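Local atomic coordinates of putative creatinine amidohydrolase (Bacteroides fragilis, PDB entry 3LUB), a protein that probably hydrolyses carbon-nitrogen bonds of linear amides, as a zinc-dependent member of the creatininase superfamily. Residues R112-L117 with P137-A142; D22-P27 with M67-V72; G188-F193 with V205-D210; L36-L41 with E178-A183. One frame throughout, in Å; residues are numbered along the deposited sequence.

Interaction 1. Residues R112-L117 with P137-A142; sequences RKLLIL and PDFLIA
A first torsion of -162° turns the F139 ring away from its own backbone N and lays it against R112 and L114 of 112-117. R112 CA sits over one ring face, 4.2 Å from the ring centroid, in a CH-pi contact. L114 arrives instead at the rim, its CB 3.6 Å from F139 CE1 and near the ring plane. R112 folds at its second torsion (-66°), which sets its CD 3.4 Å from D138 O and directs the guanidinium to the D138 carboxylate. The resulting salt bridge is long, NE to OD2 3.5 Å, and oblique, with the two planes 51° apart. H107 ties both ends together: its NE2 bonds D138 OD1 and its carbonyl O bonds R112 NH1.

Beyond these residues the segments run as adjacent parallel strands, the two arms of a beta-alpha-beta unit whose connection carries helix 126-135. L140 is bonded through both its backbone N and O: N to R112 O at 2.8 Å, and O from L114 N. A142 repeats the pattern with L114 O and I116 N.

Side chains alternate between the two sheet faces. On one, I141 CG2 touches I116 CD1 at 3.8 Å, while L114 lies alongside I141 and points the same way; helix 92-108 packs here. On the other, L115 CD1 presses on A142 CB at 3.5 Å. Helix 226-249 lies against L115 and L140 on that face, and K113 NZ bonds M247 O of this helix. V205 of the second subunit packs on L140 and A142.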
loop_
_atom_site.group_PDB
_atom_site.type_symbol
_atom_site.label_atom_id
_atom_site.label_comp_id
_atom_site.label_asym_id
_atom_site.label_seq_id
_atom_site.Cartn_x
_atom_site.Cartn_y
_atom_site.Cartn_z
ATOM N N ARG F 112 3.557 12.125 -24.293
ATOM C CA ARG F 112 2.220 11.554 -24.302
ATOM C C ARG F 112 2.105 10.221 -24.972
ATOM O O ARG F 112 1.003 9.753 -25.106
ATOM C CB ARG F 112 1.253 12.514 -25.007
ATOM C CG ARG F 112 1.170 13.880 -24.359
ATOM C CD ARG F 112 0.547 13.770 -22.953
ATOM N NE ARG F 112 0.336 15.059 -22.301
ATOM C CZ ARG F 112 1.202 15.654 -21.495
ATOM N NH1 ARG F 112 2.377 15.106 -21.231
ATOM N NH2 ARG F 112 0.903 16.814 -20.950
ATOM N N LYS F 113 3.196 9.598 -25.395
ATOM C CA LYS F 113 3.149 8.320 -26.075
ATOM C C LYS F 113 4.334 7.461 -25.646
ATOM O O LYS F 113 5.510 7.906 -25.732
ATOM C CB LYS F 113 3.227 8.540 -27.582
ATOM C CG LYS F 113 2.083 9.341 -28.104
ATOM C CD LYS F 113 2.217 9.613 -29.566
ATOM C CE LYS F 113 0.933 10.246 -30.109
ATOM N NZ LYS F 113 1.221 10.887 -31.432
ATOM N N LEU F 114 4.035 6.242 -25.197
ATOM C CA LEU F 114 5.053 5.339 -24.683
ATOM C C LEU F 114 4.789 3.944 -25.175
ATOM O O LEU F 114 3.657 3.476 -25.133
ATOM C CB LEU F 114 5.033 5.360 -23.126
ATOM C CG LEU F 114 5.900 4.384 -22.330
ATOM C CD1 LEU F 114 7.415 4.657 -22.455
ATOM C CD2 LEU F 114 5.483 4.373 -20.837
ATOM N N LEU F 115 5.833 3.264 -25.645
ATOM C CA LEU F 115 5.767 1.834 -25.906
ATOM C C LEU F 115 6.658 1.122 -24.923
ATOM O O LEU F 115 7.838 1.446 -24.824
ATOM C CB LEU F 115 6.215 1.495 -27.318
ATOM C CG LEU F 115 6.258 -0.012 -27.612
ATOM C CD1 LEU F 115 4.842 -0.526 -27.757
ATOM C CD2 LEU F 115 7.117 -0.358 -28.787
ATOM N N ILE F 116 6.092 0.142 -24.222
ATOM C CA ILE F 116 6.859 -0.794 -23.407
ATOM C C ILE F 116 7.251 -1.982 -24.285
ATOM O O ILE F 116 6.383 -2.692 -24.761
ATOM C CB ILE F 116 6.072 -1.314 -22.155
ATOM C CG1 ILE F 116 5.566 -0.133 -21.296
ATOM C CG2 ILE F 116 6.968 -2.226 -21.341
ATOM C CD1 ILE F 116 4.433 -0.468 -20.320
ATOM N N LEU F 117 8.558 -2.140 -24.544
ATOM C CA LEU F 117 9.046 -3.257 -25.341
ATOM C C LEU F 117 9.692 -4.288 -24.410
ATOM O O LEU F 117 10.819 -4.106 -23.930
ATOM C CB LEU F 117 10.042 -2.780 -26.419
ATOM C CG LEU F 117 10.512 -3.823 -27.452
ATOM C CD1 LEU F 117 9.342 -4.433 -28.233
ATOM C CD2 LEU F 117 11.531 -3.223 -28.406
ATOM N N PRO F 137 -5.440 10.077 -18.802
ATOM C CA PRO F 137 -6.239 9.810 -20.016
ATOM C C PRO F 137 -5.683 10.401 -21.350
ATOM O O PRO F 137 -6.067 9.955 -22.417
ATOM C CB PRO F 137 -7.620 10.366 -19.670
ATOM C CG PRO F 137 -7.428 11.261 -18.546
ATOM C CD PRO F 137 -6.174 10.894 -17.826
ATOM N N ASP F 138 -4.734 11.320 -21.271
ATOM C CA ASP F 138 -4.073 11.897 -22.439
ATOM C C ASP F 138 -2.724 11.221 -22.810
ATOM O O ASP F 138 -2.039 11.670 -23.740
ATOM C CB ASP F 138 -3.879 13.428 -22.242
ATOM C CG ASP F 138 -3.103 13.802 -20.946
ATOM O OD1 ASP F 138 -2.820 12.939 -20.057
ATOM O OD2 ASP F 138 -2.809 15.011 -20.808
ATOM N N PHE F 139 -2.368 10.132 -22.111
ATOM C CA PHE F 139 -1.056 9.485 -22.251
ATOM C C PHE F 139 -1.255 8.086 -22.831
ATOM O O PHE F 139 -1.856 7.244 -22.218
ATOM C CB PHE F 139 -0.360 9.448 -20.888
ATOM C CG PHE F 139 1.132 9.205 -20.952
ATOM C CD1 PHE F 139 1.637 7.966 -21.249
ATOM C CD2 PHE F 139 2.024 10.220 -20.665
ATOM C CE1 PHE F 139 3.006 7.761 -21.306
ATOM C CE2 PHE F 139 3.388 10.009 -20.711
ATOM C CZ PHE F 139 3.878 8.795 -21.034
ATOM N N LEU F 140 -0.770 7.862 -24.041
ATOM C CA LEU F 140 -0.927 6.592 -24.721
ATOM C C LEU F 140 0.210 5.642 -24.333
ATOM O O LEU F 140 1.363 5.967 -24.551
ATOM C CB LEU F 140 -0.890 6.841 -26.219
ATOM C CG LEU F 140 -1.092 5.642 -27.142
ATOM C CD1 LEU F 140 -2.451 5.004 -26.893
ATOM C CD2 LEU F 140 -0.933 6.068 -28.615
ATOM N N ILE F 141 -0.123 4.475 -23.784
ATOM C CA ILE F 141 0.852 3.439 -23.466
ATOM C C ILE F 141 0.494 2.148 -24.202
ATOM O O ILE F 141 -0.578 1.571 -23.964
ATOM C CB ILE F 141 0.904 3.144 -21.940
ATOM C CG1 ILE F 141 1.013 4.432 -21.128
ATOM C CG2 ILE F 141 2.070 2.193 -21.598
ATOM C CD1 ILE F 141 1.098 4.177 -19.641
ATOM N N ALA F 142 1.393 1.694 -25.094
ATOM C CA ALA F 142 1.287 0.386 -25.756
ATOM C C ALA F 142 2.288 -0.596 -25.129
ATOM O O ALA F 142 3.241 -0.170 -24.480
ATOM C CB ALA F 142 1.524 0.519 -27.262
#

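Interaction 2. Residues D22-P27 with M67-V72; sequences DVIILP and MVMPPV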
loop_
_atom_site.group_PDB
_atom_site.type_symbol
_atom_site.label_atom_id
_atom_site.label_comp_id
_atom_site.label_asym_id
_atom_site.label_seq_id
_atom_site.Cartn_x
_atom_site.Cartn_y
_atom_site.Cartn_z
ATOM N N ASP F 22 8.981 12.345 -30.253
ATOM C CA ASP F 22 7.587 11.974 -30.521
ATOM C C ASP F 22 7.127 10.789 -29.668
ATOM O O ASP F 22 6.052 10.835 -29.036
ATOM C CB ASP F 22 7.442 11.594 -31.994
ATOM C CG ASP F 22 7.701 12.762 -32.917
ATOM O OD1 ASP F 22 6.922 13.719 -32.827
ATOM O OD2 ASP F 22 8.689 12.723 -33.694
ATOM N N VAL F 23 7.925 9.726 -29.671
ATOM C CA VAL F 23 7.582 8.488 -28.929
ATOM C C VAL F 23 8.688 8.111 -27.980
ATOM O O VAL F 23 9.831 8.322 -28.304
ATOM C CB VAL F 23 7.282 7.331 -29.900
ATOM C CG1 VAL F 23 6.718 6.121 -29.162
ATOM C CG2 VAL F 23 6.343 7.824 -31.012
ATOM N N ILE F 24 8.335 7.581 -26.796
ATOM C CA ILE F 24 9.317 7.039 -25.828
ATOM C C ILE F 24 9.200 5.522 -25.854
ATOM O O ILE F 24 8.110 4.959 -25.899
ATOM C CB ILE F 24 9.071 7.557 -24.357
ATOM C CG1 ILE F 24 8.859 9.098 -24.312
ATOM C CG2 ILE F 24 10.154 7.060 -23.384
ATOM C CD1 ILE F 24 9.877 9.930 -25.044
ATOM N N ILE F 25 10.332 4.843 -25.831
ATOM C CA ILE F 25 10.351 3.377 -25.821
ATOM C C ILE F 25 10.985 2.949 -24.527
ATOM O O ILE F 25 12.087 3.372 -24.220
ATOM C CB ILE F 25 11.161 2.756 -26.984
ATOM C CG1 ILE F 25 10.986 3.560 -28.302
ATOM C CG2 ILE F 25 10.768 1.371 -27.118
ATOM C CD1 ILE F 25 9.623 3.723 -28.728
ATOM N N LEU F 26 10.272 2.142 -23.749
ATOM C CA LEU F 26 10.791 1.599 -22.514
ATOM C C LEU F 26 11.083 0.106 -22.675
ATOM O O LEU F 26 10.157 -0.707 -22.689
ATOM C CB LEU F 26 9.794 1.849 -21.374
ATOM C CG LEU F 26 10.158 1.426 -19.945
ATOM C CD1 LEU F 26 11.397 2.199 -19.496
ATOM C CD2 LEU F 26 8.953 1.658 -19.014
ATOM N N PRO F 27 12.371 -0.266 -22.827
ATOM C CA PRO F 27 12.681 -1.676 -22.799
ATOM C C PRO F 27 12.543 -2.217 -21.349
ATOM O O PRO F 27 12.949 -1.564 -20.383
ATOM C CB PRO F 27 14.129 -1.752 -23.330
ATOM C CG PRO F 27 14.467 -0.366 -23.807
ATOM C CD PRO F 27 13.576 0.550 -23.024
HETATM N N MSE F 67 12.909 8.242 -28.224
HETATM C CA MSE F 67 13.949 8.006 -27.230
HETATM C C MSE F 67 13.805 6.619 -26.677
HETATM O O MSE F 67 12.747 6.272 -26.150
HETATM C CB MSE F 67 13.822 8.999 -26.082
HETATM C CG MSE F 67 14.949 8.918 -25.040
HETATM SE SE MSE F 67 16.762 8.849 -25.777
HETATM C CE MSE F 67 17.340 10.729 -25.587
ATOM N N VAL F 68 14.892 5.857 -26.690
ATOM C CA VAL F 68 14.939 4.591 -25.978
ATOM C C VAL F 68 15.516 4.768 -24.577
ATOM O O VAL F 68 16.675 5.150 -24.404
ATOM C CB VAL F 68 15.707 3.528 -26.755
ATOM C CG1 VAL F 68 15.652 2.142 -26.014
ATOM C CG2 VAL F 68 15.158 3.420 -28.154
HETATM N N MSE F 69 14.669 4.505 -23.583
HETATM C CA MSE F 69 15.035 4.636 -22.210
HETATM C C MSE F 69 15.959 3.469 -21.717
HETATM O O MSE F 69 16.139 2.451 -22.403
HETATM C CB MSE F 69 13.771 4.713 -21.344
HETATM C CG MSE F 69 12.818 5.836 -21.670
HETATM SE SE MSE F 69 13.516 7.610 -21.277
HETATM C CE MSE F 69 13.690 7.466 -19.207
ATOM N N PRO F 70 16.596 3.656 -20.549
ATOM C CA PRO F 70 17.357 2.530 -20.022
ATOM C C PRO F 70 16.458 1.320 -19.741
ATOM O O PRO F 70 15.350 1.466 -19.233
ATOM C CB PRO F 70 17.969 3.102 -18.738
ATOM C CG PRO F 70 17.993 4.573 -18.964
ATOM C CD PRO F 70 16.708 4.838 -19.672
ATOM N N PRO F 71 16.925 0.126 -20.080
ATOM C CA PRO F 71 16.090 -1.051 -19.772
ATOM C C PRO F 71 15.773 -1.288 -18.266
ATOM O O PRO F 71 16.608 -1.045 -17.410
ATOM C CB PRO F 71 16.865 -2.215 -20.379
ATOM C CG PRO F 71 18.109 -1.686 -20.892
ATOM C CD PRO F 71 18.184 -0.227 -20.744
ATOM N N VAL F 72 14.568 -1.773 -17.960
ATOM C CA VAL F 72 14.202 -2.056 -16.593
ATOM C C VAL F 72 14.593 -3.504 -16.339
ATOM O O VAL F 72 14.111 -4.404 -17.019
ATOM C CB VAL F 72 12.678 -1.818 -16.325
ATOM C CG1 VAL F 72 12.392 -1.888 -14.855
ATOM C CG2 VAL F 72 12.221 -0.509 -16.872
#
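I24 and selenomethionine M69 make the tightest side-chain meeting of this pair: I24 CG2 stands 3.4 Å from M69 CG, closer than usual for two carbons. The isoleucine's CG2 is anti to its backbone N, while M69 bends at its second and third torsions, so that its selenium stays beside the same methyl. P27 is held nearly as closely, its CG 3.5 Å from V68 CG1 and its CD 3.3 Å from M69 O.

Parallel strand pairing underlies this packing. I25 bonds on both sides, its N to M67 O and its O to M69 N, the latter at 2.9 Å. Past M69 the regular pairing gives way, since P27 and P71 have no N-H to offer. By CA positions P27 pairs with P71, and the next bond comes from V72 N to P27 O, 2.9 Å. Here the contact is looser: P27 CB and P71 CB are 4.1 Å apart, and P71 is partly exposed. L26 CD1 reaches V72 CG2 at 3.9 Å. At the other end V23 contributes mainly its carbonyl, which accepts M67 N.

The strands belong to a beta-alpha-beta unit connected through helix 42-62. That helix packs on I25 and V68, with helix 226-249 also touching I25. Across the sheet, I24 and L26 meet helix 92-108, F86 of the third subunit packs on I24 and M67, and strand 113-118 bonds to the remaining edge of strand 23-28.

Interaction 3. Residues G188-F193 with V205-D210; sequences GESKPF and VPRHWD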
loop_
_atom_site.group_PDB
_atom_site.type_symbol
_atom_site.label_atom_id
_atom_site.label_comp_id
_atom_site.label_asym_id
_atom_site.label_seq_id
_atom_site.Cartn_x
_atom_site.Cartn_y
_atom_site.Cartn_z
ATOM N N GLY F 188 19.064 -27.644 -22.784
ATOM C CA GLY F 188 17.793 -27.011 -22.460
ATOM C C GLY F 188 16.613 -27.981 -22.449
ATOM O O GLY F 188 15.499 -27.614 -22.801
ATOM N N GLU F 189 16.867 -29.217 -22.010
ATOM C CA GLU F 189 15.803 -30.209 -21.917
ATOM C C GLU F 189 14.735 -29.734 -20.903
ATOM O O GLU F 189 15.063 -29.181 -19.840
ATOM C CB GLU F 189 16.366 -31.597 -21.565
ATOM N N SER F 190 13.462 -29.905 -21.276
ATOM C CA SER F 190 12.317 -29.514 -20.436
ATOM C C SER F 190 11.329 -30.683 -20.217
ATOM O O SER F 190 11.254 -31.642 -21.009
ATOM C CB SER F 190 11.584 -28.308 -21.045
ATOM O OG SER F 190 11.127 -28.593 -22.354
ATOM N N LYS F 191 10.592 -30.587 -19.117
ATOM C CA LYS F 191 9.701 -31.648 -18.683
ATOM C C LYS F 191 8.320 -31.017 -18.577
ATOM O O LYS F 191 8.198 -29.912 -18.060
ATOM C CB LYS F 191 10.197 -32.192 -17.337
ATOM C CG LYS F 191 9.691 -33.558 -17.000
ATOM C CD LYS F 191 10.464 -34.180 -15.841
ATOM C CE LYS F 191 9.838 -33.870 -14.487
ATOM N NZ LYS F 191 8.702 -34.763 -14.168
ATOM N N PRO F 192 7.286 -31.675 -19.125
ATOM C CA PRO F 192 5.942 -31.110 -19.069
ATOM C C PRO F 192 5.293 -31.369 -17.715
ATOM O O PRO F 192 5.878 -32.057 -16.876
ATOM C CB PRO F 192 5.211 -31.880 -20.176
ATOM C CG PRO F 192 5.838 -33.204 -20.127
ATOM C CD PRO F 192 7.285 -32.972 -19.825
ATOM N N PHE F 193 4.095 -30.828 -17.526
ATOM C CA PHE F 193 3.264 -31.099 -16.333
ATOM C C PHE F 193 2.777 -32.531 -16.364
ATOM O O PHE F 193 2.688 -33.121 -17.441
ATOM C CB PHE F 193 2.042 -30.182 -16.303
ATOM C CG PHE F 193 2.371 -28.715 -16.170
ATOM C CD1 PHE F 193 3.058 -28.242 -15.059
ATOM C CD2 PHE F 193 1.929 -27.793 -17.127
ATOM C CE1 PHE F 193 3.339 -26.861 -14.942
ATOM C CE2 PHE F 193 2.193 -26.436 -17.006
ATOM C CZ PHE F 193 2.876 -25.975 -15.903
ATOM N N VAL F 205 -0.970 -22.615 -15.535
ATOM C CA VAL F 205 -0.183 -22.641 -14.316
ATOM C C VAL F 205 1.235 -22.245 -14.756
ATOM O O VAL F 205 1.616 -22.520 -15.903
ATOM C CB VAL F 205 -0.216 -24.079 -13.643
ATOM C CG1 VAL F 205 0.846 -24.259 -12.502
ATOM C CG2 VAL F 205 -1.576 -24.343 -13.100
ATOM N N PRO F 206 2.002 -21.553 -13.888
ATOM C CA PRO F 206 3.392 -21.318 -14.260
ATOM C C PRO F 206 4.234 -22.607 -14.211
ATOM O O PRO F 206 4.056 -23.469 -13.342
ATOM C CB PRO F 206 3.875 -20.301 -13.211
ATOM C CG PRO F 206 3.004 -20.547 -12.015
ATOM C CD PRO F 206 1.668 -20.959 -12.574
ATOM N N ARG F 207 5.123 -22.748 -15.180
ATOM C CA ARG F 207 6.148 -23.780 -15.156
ATOM C C ARG F 207 6.979 -23.626 -13.882
ATOM O O ARG F 207 7.373 -22.515 -13.519
ATOM C CB ARG F 207 7.050 -23.582 -16.391
ATOM C CG ARG F 207 8.198 -24.577 -16.537
ATOM C CD ARG F 207 9.179 -24.212 -17.680
ATOM N NE ARG F 207 8.571 -24.080 -19.017
ATOM C CZ ARG F 207 8.348 -25.084 -19.875
ATOM N NH1 ARG F 207 8.623 -26.357 -19.572
ATOM N NH2 ARG F 207 7.817 -24.816 -21.063
ATOM N N HIS F 208 7.255 -24.744 -13.207
ATOM C CA HIS F 208 8.200 -24.758 -12.099
ATOM C C HIS F 208 9.586 -25.101 -12.635
ATOM O O HIS F 208 9.812 -26.200 -13.150
ATOM C CB HIS F 208 7.752 -25.741 -11.032
ATOM C CG HIS F 208 6.480 -25.341 -10.356
ATOM N ND1 HIS F 208 6.223 -25.618 -9.034
ATOM C CD2 HIS F 208 5.406 -24.648 -10.809
ATOM C CE1 HIS F 208 5.044 -25.112 -8.700
ATOM N NE2 HIS F 208 4.524 -24.524 -9.763
ATOM N N TRP F 209 10.497 -24.137 -12.542
ATOM C CA TRP F 209 11.817 -24.247 -13.138
ATOM C C TRP F 209 12.629 -25.386 -12.532
ATOM O O TRP F 209 13.339 -26.101 -13.245
ATOM C CB TRP F 209 12.566 -22.922 -13.023
ATOM C CG TRP F 209 12.887 -22.358 -14.338
ATOM C CD1 TRP F 209 14.106 -22.359 -14.935
ATOM C CD2 TRP F 209 11.992 -21.746 -15.257
ATOM N NE1 TRP F 209 14.043 -21.759 -16.155
ATOM C CE2 TRP F 209 12.752 -21.393 -16.402
ATOM C CE3 TRP F 209 10.627 -21.470 -15.242
ATOM C CZ2 TRP F 209 12.201 -20.766 -17.508
ATOM C CZ3 TRP F 209 10.068 -20.844 -16.349
ATOM C CH2 TRP F 209 10.861 -20.496 -17.469
ATOM N N ASP F 210 12.464 -25.580 -11.220
ATOM C CA ASP F 210 13.147 -26.668 -10.498
ATOM C C ASP F 210 12.729 -28.074 -10.945
ATOM O O ASP F 210 13.535 -28.997 -10.944
ATOM C CB ASP F 210 12.981 -26.514 -8.983
ATOM C CG ASP F 210 11.542 -26.612 -8.535
ATOM O OD1 ASP F 210 10.699 -25.885 -9.091
ATOM O OD2 ASP F 210 11.273 -27.431 -7.624
#
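F193 and R207 face each other across well-separated backbones, their CA atoms 8.0 Å apart, and S190 CA and W209 CA are 9.0 Å apart. The 188-193 backbone is extended from S190 onward; the opposite segment is also extended until H208, which occupies the N-cap position of helix 209-212. Side chains therefore span the gap.

F193, with a first torsion of -64°, sends the far end of its ring to the V205-P206 backbone. CZ lies 3.7 Å from V205 O and 3.8 Å from P206 O; the P206 oxygen is at the ring edge and in its plane, whereas V205 O approaches obliquely. V205 CB, 4.3 Å from F193 CZ, adds apolar contact.

Both segments lie in the mostly irregular region between helix 166-175 and helix 226-249 of this creatininase-family subunit, at a boundary with the second subunit. There the Y253 ring of that subunit meets F193 with planes about 45° apart, and its OH bonds H208 N. D210, at the start of the helix, is a calcium ligand of this protein, although no calcium is bound to this chain in the model.

R207 is straight through its first two torsions and bends at the third (-57°), bringing NH1 to 3.8 Å from S190 CB. K191 O lies at the guanidinium edge, 3.9 Å from R207 NH1, too far for a bond. R207 NH2 makes a long, weak ion pair with D162, and R207 CD lies over one face of the W209 ring, toward its rim.

Interaction 4. Residues L36-L41 with E178-A183; sequences LHLPYL and ELVNLA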
loop_
_atom_site.group_PDB
_atom_site.type_symbol
_atom_site.label_atom_id
_atom_site.label_comp_id
_atom_site.label_asym_id
_atom_site.label_seq_id
_atom_site.Cartn_x
_atom_site.Cartn_y
_atom_site.Cartn_z
ATOM N N LEU F 36 23.116 -22.015 -19.576
ATOM C CA LEU F 36 24.417 -21.753 -18.999
ATOM C C LEU F 36 25.180 -20.723 -19.761
ATOM O O LEU F 36 26.177 -20.228 -19.273
ATOM C CB LEU F 36 25.236 -23.061 -18.919
ATOM C CG LEU F 36 24.623 -24.267 -18.170
ATOM C CD1 LEU F 36 25.433 -25.521 -18.477
ATOM C CD2 LEU F 36 24.551 -24.021 -16.667
ATOM N N HIS F 37 24.715 -20.355 -20.943
ATOM C CA HIS F 37 25.579 -19.664 -21.915
ATOM C C HIS F 37 25.187 -18.219 -22.224
ATOM O O HIS F 37 26.019 -17.453 -22.738
ATOM C CB HIS F 37 25.633 -20.452 -23.219
ATOM C CG HIS F 37 24.328 -20.500 -23.942
ATOM N ND1 HIS F 37 23.173 -20.964 -23.354
ATOM C CD2 HIS F 37 23.995 -20.134 -25.202
ATOM C CE1 HIS F 37 22.180 -20.872 -24.223
ATOM N NE2 HIS F 37 22.653 -20.366 -25.348
ATOM N N LEU F 38 23.949 -17.820 -21.911
ATOM C CA LEU F 38 23.533 -16.456 -22.226
ATOM C C LEU F 38 23.599 -15.573 -20.980
ATOM O O LEU F 38 23.500 -16.071 -19.854
ATOM C CB LEU F 38 22.137 -16.443 -22.806
ATOM C CG LEU F 38 21.988 -16.892 -24.258
ATOM C CD1 LEU F 38 20.486 -17.228 -24.491
ATOM C CD2 LEU F 38 22.551 -15.822 -25.193
ATOM N N PRO F 39 23.739 -14.267 -21.192
ATOM C CA PRO F 39 23.778 -13.328 -20.088
ATOM C C PRO F 39 22.502 -13.267 -19.243
ATOM O O PRO F 39 21.368 -13.367 -19.776
ATOM C CB PRO F 39 24.017 -11.970 -20.756
ATOM C CG PRO F 39 24.168 -12.219 -22.196
ATOM C CD PRO F 39 23.891 -13.609 -22.511
ATOM N N TYR F 40 22.719 -13.062 -17.937
ATOM C CA TYR F 40 21.649 -12.739 -16.969
ATOM C C TYR F 40 20.758 -11.601 -17.415
ATOM O O TYR F 40 19.575 -11.587 -17.098
ATOM C CB TYR F 40 22.216 -12.384 -15.588
ATOM C CG TYR F 40 22.488 -13.579 -14.709
ATOM C CD1 TYR F 40 23.646 -14.304 -14.841
ATOM C CD2 TYR F 40 21.585 -13.966 -13.719
ATOM C CE1 TYR F 40 23.893 -15.404 -14.010
ATOM C CE2 TYR F 40 21.823 -15.055 -12.907
ATOM C CZ TYR F 40 22.971 -15.771 -13.053
ATOM O OH TYR F 40 23.237 -16.857 -12.217
ATOM N N LEU F 41 21.314 -10.658 -18.170
ATOM C CA LEU F 41 20.532 -9.503 -18.666
ATOM C C LEU F 41 20.057 -9.597 -20.100
ATOM O O LEU F 41 19.675 -8.603 -20.661
ATOM C CB LEU F 41 21.343 -8.213 -18.470
ATOM C CG LEU F 41 21.557 -7.748 -17.021
ATOM C CD1 LEU F 41 22.300 -6.418 -17.017
ATOM C CD2 LEU F 41 20.218 -7.534 -16.336
ATOM N N GLU F 178 30.359 -11.317 -28.289
ATOM C CA GLU F 178 31.298 -11.380 -27.186
ATOM C C GLU F 178 30.651 -11.817 -25.856
ATOM O O GLU F 178 31.360 -12.106 -24.918
ATOM C CB GLU F 178 31.975 -10.015 -27.010
ATOM C CG GLU F 178 31.194 -8.901 -26.288
ATOM C CD GLU F 178 30.131 -8.222 -27.153
ATOM O OE1 GLU F 178 30.032 -8.532 -28.371
ATOM O OE2 GLU F 178 29.390 -7.380 -26.596
ATOM N N LEU F 179 29.313 -11.806 -25.770
ATOM C CA LEU F 179 28.619 -12.117 -24.528
ATOM C C LEU F 179 28.154 -13.565 -24.472
ATOM O O LEU F 179 27.658 -14.011 -23.441
ATOM C CB LEU F 179 27.433 -11.170 -24.305
ATOM C CG LEU F 179 27.746 -9.700 -24.019
ATOM C CD1 LEU F 179 26.501 -8.935 -23.660
ATOM C CD2 LEU F 179 28.796 -9.518 -22.909
ATOM N N VAL F 180 28.304 -14.302 -25.568
ATOM C CA VAL F 180 27.796 -15.669 -25.626
ATOM C C VAL F 180 28.837 -16.658 -26.168
ATOM O O VAL F 180 29.370 -16.484 -27.250
ATOM C CB VAL F 180 26.440 -15.753 -26.418
ATOM C CG1 VAL F 180 26.453 -14.870 -27.631
ATOM C CG2 VAL F 180 26.130 -17.201 -26.820
ATOM N N ASN F 181 29.131 -17.697 -25.397
ATOM C CA ASN F 181 29.954 -18.786 -25.867
ATOM C C ASN F 181 29.051 -19.998 -26.012
ATOM O O ASN F 181 28.786 -20.708 -25.032
ATOM C CB ASN F 181 31.122 -19.061 -24.904
ATOM C CG ASN F 181 32.204 -17.943 -24.921
ATOM O OD1 ASN F 181 32.525 -17.373 -25.976
ATOM N ND2 ASN F 181 32.775 -17.644 -23.741
ATOM N N LEU F 182 28.587 -20.229 -27.241
ATOM C CA LEU F 182 27.671 -21.320 -27.528
ATOM C C LEU F 182 28.154 -22.681 -27.001
ATOM O O LEU F 182 27.327 -23.487 -26.581
ATOM C CB LEU F 182 27.346 -21.387 -29.033
ATOM C CG LEU F 182 26.199 -22.296 -29.485
ATOM C CD1 LEU F 182 24.868 -21.846 -28.884
ATOM C CD2 LEU F 182 26.128 -22.308 -30.983
ATOM N N ALA F 183 29.477 -22.926 -27.001
ATOM C CA ALA F 183 30.050 -24.193 -26.494
ATOM C C ALA F 183 29.732 -24.465 -25.029
ATOM O O ALA F 183 29.870 -25.593 -24.546
ATOM C CB ALA F 183 31.563 -24.231 -26.671
HETATM O O HOH W 1 28.752 -17.872 -22.517
#
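H37 is the first residue of 36-41 to meet 178-183. Its first torsion, 66°, places CG between the backbone N and the carbonyl carbon, and the imidazole lies alongside V180 and L182: CD2 is 4.0 Å from V180 CG2 and 4.2 Å from L182 CD1. H37 CB also approaches N181 O at 3.6 Å. T169 OG1 bonds NE2 and so helps fix the ring's rotation. One water joins the backbones, donating to H37 O at 2.8 Å and accepting from N181 N at 2.9 Å.

At L38 only the end of the side chain reaches across, CD2 lying 4.1 Å from V180 CB. The same side chain touches the zinc ligands H34 and E168, which makes L38 a second-shell residue of the zinc site. P39 then crosses L179 at about a right angle, P39 CG to L179 CB 4.0 Å. L41, at the N-cap position, leads into the helix bearing zinc ligand D43.

The contact thus joins the loop between strand 23-28 and helix 42-62 to the chain leaving helix 166-175, whose T169 and M172 pack on L38, while M2 of the third subunit packs on L179.

Overall arrangement
Interactions 1 and 2 share one parallel sheet, in the order 66-68, 23-28, 113-118, 140-145. Their centres are about 11 Å apart, and L26 bonds L115 and L117 across the middle strands. Interaction 2 closes before interaction 1 opens, each joining a beta-alpha-beta pair. Interaction 4 begins in the loop after strand 23-28 and closes only after both strand pairs are complete; it lies beside the zinc site, about 25 Å from interaction 2 between centres. Interaction 3 comes last, about 34 Å from interaction 1 between centres. Interactions 1 and 3 touch the second subunit, interactions 2 and 4 the third, so sheet and loops alike contribute to the six-chain assembly.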